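Local coordinates for thioredoxin (H-type,TRX-H) (Edwardsiella tarda, PDB 5ZF2), which inhibits ASK1-MAPK signalling cascades to promote pathogenesis during infection and, as a thioredoxin-family protein, is probably a thiol-disulfide oxidoreductase, at residues R34-L39 and V53-F58; L78-N81 and V85-S88. All blocks are in the same frame, centred on the assembly; numbering follows the deposited sequence.

In the fold
Contact 1 (34-39 with 53-58) and contact 2 (78-81 with 85-88) reach the same mixed sheet on opposite sides of the centre of the chain. Their centres are 15 Å apart and their nearest atoms about 5 Å, without touching. Contact 1 is one weak salt bridge between helix 30-43 and strand 52-57; contact 2 joins strands 75-80 and 83-89, the latter at an edge of the sheet. Strand 20-25 lies between the two, flanked by strands 52-57 and 75-80. The side chain of Glu-36 in contact 1 comes close to Cys-29 and Cys-32 but does not contact them; these form a CxxC pattern of thioredoxin type, consistent with a redox site at the start of helix 30-43.

Contact 1. Residues R34-L39 and V53-F58; sequences RQEREL and VFKVNF
Lys-55 on strand 52-57 reaches across to Glu-36 on helix 30-43, and the two charged ends make the contact. From CB the lysine leaves the sheet toward the helix, with CG anti to the carbonyl carbon and beside the backbone N (chi1 -60°). The chain bends at chi2 (-88°), runs extended from CB to CE, and bends again at chi4 (68°), where NZ turns toward the carboxylate. CD is still 5.2 Å from Glu-36 OE1, and Lys-55 CE comes to 4.5 Å of that oxygen. Lys-55 NZ closes the gap to 3.5 Å from Glu-36 OE1, a salt bridge whose hydrogen bond is weak. Glu-36 meets it with a chain extended beyond CG, and the two side chains cross at about a right angle. Glu-36 OE2, 5.6 Å from Lys-55 NZ, makes the stronger salt bridge, to Lys-33, with Lys-55 a second, weaker partner of the carboxylate; two lysines nearby should favour the ionised form. Both partners are partly exposed, and solvent should temper the attraction. The Lys-55 side chain also touches Asp-23 and Tyr-25 of strand 20-25 and Val-2 of strand 2-4. The bridge joins the helix to the second strand of a beta-alpha-beta crossover (strand 20-25, helix 30-43, strand 52-57), the beta-alpha-beta half of the thioredoxin fold.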
loop_
_atom_site.group_PDB
_atom_site.type_symbol
_atom_site.label_atom_id
_atom_site.label_comp_id
_atom_site.label_asym_id
_atom_site.label_seq_id
_atom_site.Cartn_x
_atom_site.Cartn_y
_atom_site.Cartn_z
ATOM N N ARG A 34 3.923 7.765 -10.892
ATOM C CA ARG A 34 3.206 6.924 -11.805
ATOM C C ARG A 34 2.251 5.888 -11.185
ATOM O O ARG A 34 1.129 5.809 -11.547
ATOM C CB ARG A 34 4.224 6.208 -12.642
ATOM C CG ARG A 34 3.802 5.850 -14.037
ATOM C CD ARG A 34 4.923 6.092 -15.076
ATOM N NE ARG A 34 6.293 5.673 -14.715
ATOM C CZ ARG A 34 7.395 6.389 -14.948
ATOM N NH1 ARG A 34 7.339 7.599 -15.491
ATOM N NH2 ARG A 34 8.572 5.921 -14.604
ATOM N N GLN A 35 2.723 5.117 -10.234
ATOM C CA GLN A 35 1.857 4.281 -9.434
ATOM C C GLN A 35 0.694 5.044 -8.818
ATOM O O GLN A 35 -0.425 4.666 -8.994
ATOM C CB GLN A 35 2.640 3.552 -8.345
ATOM C CG GLN A 35 3.383 2.328 -8.812
ATOM C CD GLN A 35 4.085 1.622 -7.696
ATOM O OE1 GLN A 35 4.464 2.215 -6.717
ATOM N NE2 GLN A 35 4.270 0.356 -7.852
ATOM N N GLU A 36 1.000 6.116 -8.099
ATOM C CA GLU A 36 -0.005 6.869 -7.369
ATOM C C GLU A 36 -1.135 7.309 -8.275
ATOM O O GLU A 36 -2.250 7.098 -7.989
ATOM C CB GLU A 36 0.588 8.045 -6.591
ATOM C CG GLU A 36 -0.442 9.029 -6.050
ATOM C CD GLU A 36 0.163 10.147 -5.223
ATOM O OE1 GLU A 36 -0.044 10.183 -3.996
ATOM O OE2 GLU A 36 0.863 10.997 -5.788
ATOM N N ARG A 37 -0.806 7.863 -9.410
ATOM C CA ARG A 37 -1.746 8.119 -10.479
ATOM C C ARG A 37 -2.758 7.051 -10.779
ATOM O O ARG A 37 -3.890 7.290 -10.955
ATOM C CB ARG A 37 -0.991 8.335 -11.779
ATOM C CG ARG A 37 -0.740 9.736 -12.074
ATOM C CD ARG A 37 0.087 10.393 -11.032
ATOM N NE ARG A 37 1.111 11.176 -11.672
ATOM C CZ ARG A 37 1.113 12.482 -11.626
ATOM N NH1 ARG A 37 0.139 13.087 -10.968
ATOM N NH2 ARG A 37 2.058 13.173 -12.229
ATOM N N GLU A 38 -2.276 5.864 -10.935
ATOM C CA GLU A 38 -3.103 4.750 -11.377
ATOM C C GLU A 38 -3.837 4.086 -10.231
ATOM O O GLU A 38 -4.936 3.561 -10.432
ATOM C CB GLU A 38 -2.227 3.731 -12.113
ATOM C CG GLU A 38 -1.557 4.395 -13.333
ATOM C CD GLU A 38 -0.496 3.523 -13.978
ATOM O OE1 GLU A 38 -0.085 2.545 -13.328
ATOM O OE2 GLU A 38 -0.066 3.860 -15.101
ATOM N N LEU A 39 -3.242 4.108 -9.039
ATOM C CA LEU A 39 -3.863 3.548 -7.850
ATOM C C LEU A 39 -5.000 4.427 -7.319
ATOM O O LEU A 39 -5.997 3.904 -6.800
ATOM C CB LEU A 39 -2.797 3.344 -6.775
ATOM C CG LEU A 39 -1.871 2.145 -6.986
ATOM C CD1 LEU A 39 -0.773 2.187 -5.961
ATOM C CD2 LEU A 39 -2.653 0.841 -6.914
ATOM N N VAL A 53 -5.636 1.910 3.082
ATOM C CA VAL A 53 -4.328 2.158 2.465
ATOM C C VAL A 53 -3.493 3.001 3.408
ATOM O O VAL A 53 -3.976 4.018 3.926
ATOM C CB VAL A 53 -4.486 2.868 1.112
ATOM C CG1 VAL A 53 -3.097 3.136 0.467
ATOM C CG2 VAL A 53 -5.415 2.071 0.209
ATOM N N PHE A 54 -2.238 2.585 3.645
ATOM C CA PHE A 54 -1.301 3.379 4.428
ATOM C C PHE A 54 -0.091 3.743 3.580
ATOM O O PHE A 54 0.573 2.859 3.028
ATOM C CB PHE A 54 -0.861 2.640 5.691
ATOM C CG PHE A 54 -1.988 2.387 6.624
ATOM C CD1 PHE A 54 -2.354 3.359 7.555
ATOM C CD2 PHE A 54 -2.700 1.205 6.556
ATOM C CE1 PHE A 54 -3.411 3.148 8.407
ATOM C CE2 PHE A 54 -3.786 0.991 7.400
ATOM C CZ PHE A 54 -4.136 1.974 8.318
ATOM N N LYS A 55 0.192 5.039 3.486
ATOM C CA LYS A 55 1.336 5.529 2.734
ATOM C C LYS A 55 2.536 5.616 3.668
ATOM O O LYS A 55 2.524 6.382 4.643
ATOM C CB LYS A 55 1.027 6.886 2.102
ATOM C CG LYS A 55 -0.159 6.876 1.112
ATOM C CD LYS A 55 0.269 6.538 -0.320
ATOM C CE LYS A 55 -0.899 6.700 -1.310
ATOM N NZ LYS A 55 -1.335 8.125 -1.502
ATOM N N VAL A 56 3.560 4.823 3.367
ATOM C CA VAL A 56 4.802 4.777 4.122
ATOM C C VAL A 56 5.842 5.573 3.351
ATOM O O VAL A 56 6.151 5.250 2.197
ATOM C CB VAL A 56 5.274 3.325 4.336
ATOM C CG1 VAL A 56 6.578 3.293 5.159
ATOM C CG2 VAL A 56 4.188 2.507 5.037
ATOM N N ASN A 57 6.359 6.631 3.974
ATOM C CA ASN A 57 7.371 7.454 3.333
ATOM C C ASN A 57 8.722 6.760 3.498
ATOM O O ASN A 57 9.264 6.673 4.606
ATOM C CB ASN A 57 7.368 8.863 3.916
ATOM C CG ASN A 57 8.337 9.799 3.200
ATOM O OD1 ASN A 57 9.414 9.393 2.758
ATOM N ND2 ASN A 57 7.938 11.066 3.064
ATOM N N PHE A 58 9.264 6.260 2.388
ATOM C CA PHE A 58 10.552 5.570 2.432
ATOM C C PHE A 58 11.638 6.405 3.120
ATOM O O PHE A 58 12.502 5.864 3.824
ATOM C CB PHE A 58 10.962 5.197 1.008
ATOM C CG PHE A 58 12.255 4.439 0.935
ATOM C CD1 PHE A 58 13.466 5.119 0.843
ATOM C CD2 PHE A 58 12.259 3.050 0.951
ATOM C CE1 PHE A 58 14.671 4.432 0.779
ATOM C CE2 PHE A 58 13.470 2.346 0.884
ATOM C CZ PHE A 58 14.666 3.045 0.795
#

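Contact 2. Residues L78-N81 and V85-S88; sequences LYRN and VRRS
The guanidinium planes of Arg-80 and Arg-86 stand 90° apart, with Arg-80 NH2 and Arg-86 NH2 3.3 Å from each other. Leu-78 CD2 lies over one face of the Arg-80 group, 3.8 Å above its plane and shifted toward the rim, while Arg-86 NH2 approaches that group obliquely. The same methyl also touches the other arginine, at 3.3 Å from Leu-78 CD2 to Arg-86 NH2. Carbonyls near the C-terminal end of helix 94-102 probably ease the closeness of the two like charges: Arg-86 NE hydrogen-bonds to Phe-100 O, and Arg-80 NH2 weakly to Leu-101 O. Beneath these groups runs the beta hairpin of strands 75-80 and 83-89, interrupted by a classic beta bulge, with Val-85 and Arg-86 together opposite the single residue Leu-78. Leu-78 N donates to Arg-86 O at 2.9 Å, almost straight (178°), and Val-85 N to Leu-78 O at 2.8 Å. Arg-86 holds CG between its backbone N and carbonyl carbon (chi1 49°), which lays the extended chain alongside Leu-78, pointing the same way. Val-85 turns CG2 onto the aliphatic root of Arg-80, 3.8 Å from Val-85 CG2 to Arg-80 CB.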
loop_
_atom_site.group_PDB
_atom_site.type_symbol
_atom_site.label_atom_id
_atom_site.label_comp_id
_atom_site.label_asym_id
_atom_site.label_seq_id
_atom_site.Cartn_x
_atom_site.Cartn_y
_atom_site.Cartn_z
ATOM N N LEU A 78 0.029 -6.236 0.258
ATOM C CA LEU A 78 -1.402 -6.378 0.502
ATOM C C LEU A 78 -1.586 -7.332 1.671
ATOM O O LEU A 78 -1.004 -8.418 1.688
ATOM C CB LEU A 78 -2.144 -6.888 -0.738
ATOM C CG LEU A 78 -3.662 -7.063 -0.548
ATOM C CD1 LEU A 78 -4.367 -5.698 -0.258
ATOM C CD2 LEU A 78 -4.312 -7.743 -1.752
ATOM N N TYR A 79 -2.372 -6.915 2.653
ATOM C CA TYR A 79 -2.740 -7.764 3.776
ATOM C C TYR A 79 -4.226 -8.053 3.733
ATOM O O TYR A 79 -5.025 -7.202 3.332
ATOM C CB TYR A 79 -2.409 -7.101 5.122
ATOM C CG TYR A 79 -0.955 -6.875 5.356
ATOM C CD1 TYR A 79 -0.310 -5.810 4.766
ATOM C CD2 TYR A 79 -0.222 -7.722 6.180
ATOM C CE1 TYR A 79 1.026 -5.578 4.976
ATOM C CE2 TYR A 79 1.135 -7.507 6.391
ATOM C CZ TYR A 79 1.743 -6.438 5.782
ATOM O OH TYR A 79 3.061 -6.189 5.990
ATOM N N ARG A 80 -4.597 -9.263 4.157
ATOM C CA ARG A 80 -5.994 -9.600 4.408
ATOM C C ARG A 80 -6.064 -10.268 5.770
ATOM O O ARG A 80 -5.253 -11.153 6.072
ATOM C CB ARG A 80 -6.580 -10.495 3.300
ATOM C CG ARG A 80 -6.826 -9.710 2.003
ATOM C CD ARG A 80 -7.383 -10.544 0.855
ATOM N NE ARG A 80 -7.659 -9.715 -0.315
ATOM C CZ ARG A 80 -7.671 -10.185 -1.556
ATOM N NH1 ARG A 80 -7.425 -11.458 -1.750
ATOM N NH2 ARG A 80 -7.923 -9.402 -2.606
ATOM N N ASN A 81 -6.979 -9.783 6.607
ATOM C CA ASN A 81 -7.178 -10.300 7.954
ATOM C C ASN A 81 -5.879 -10.263 8.754
ATOM O O ASN A 81 -5.614 -11.147 9.580
ATOM C CB ASN A 81 -7.763 -11.718 7.927
ATOM C CG ASN A 81 -8.416 -12.096 9.242
ATOM O OD1 ASN A 81 -9.020 -11.251 9.916
ATOM N ND2 ASN A 81 -8.266 -13.361 9.637
ATOM N N VAL A 85 -0.620 -11.185 2.059
ATOM C CA VAL A 85 -1.092 -12.045 0.980
ATOM C C VAL A 85 -0.143 -12.013 -0.209
ATOM O O VAL A 85 0.098 -13.039 -0.835
ATOM C CB VAL A 85 -2.522 -11.629 0.563
ATOM C CG1 VAL A 85 -2.922 -12.289 -0.752
ATOM C CG2 VAL A 85 -3.514 -12.009 1.651
ATOM N N ARG A 86 0.414 -10.847 -0.538
ATOM C CA ARG A 86 1.321 -10.720 -1.671
ATOM C C ARG A 86 1.949 -9.342 -1.625
ATOM O O ARG A 86 1.436 -8.424 -0.970
ATOM C CB ARG A 86 0.597 -10.914 -3.023
ATOM C CG ARG A 86 -0.686 -10.087 -3.134
ATOM C CD ARG A 86 -1.456 -10.450 -4.400
ATOM N NE ARG A 86 -2.766 -9.822 -4.430
ATOM C CZ ARG A 86 -3.922 -10.463 -4.252
ATOM N NH1 ARG A 86 -3.954 -11.777 -4.048
ATOM N NH2 ARG A 86 -5.056 -9.773 -4.298
ATOM N N ARG A 87 3.060 -9.205 -2.344
ATOM C CA ARG A 87 3.737 -7.926 -2.453
ATOM C C ARG A 87 4.218 -7.771 -3.892
ATOM O O ARG A 87 4.232 -8.728 -4.681
ATOM C CB ARG A 87 4.890 -7.807 -1.440
ATOM C CG ARG A 87 6.057 -8.787 -1.648
ATOM C CD ARG A 87 7.209 -8.455 -0.686
ATOM N NE ARG A 87 6.776 -8.504 0.714
ATOM C CZ ARG A 87 7.318 -7.773 1.684
ATOM N NH1 ARG A 87 8.309 -6.940 1.390
ATOM N NH2 ARG A 87 6.864 -7.866 2.936
ATOM N N SER A 88 4.583 -6.541 -4.233
ATOM C CA SER A 88 4.899 -6.152 -5.600
ATOM C C SER A 88 5.851 -4.969 -5.534
ATOM O O SER A 88 5.680 -4.096 -4.673
ATOM C CB SER A 88 3.590 -5.785 -6.346
ATOM O OG SER A 88 3.863 -5.117 -7.571
#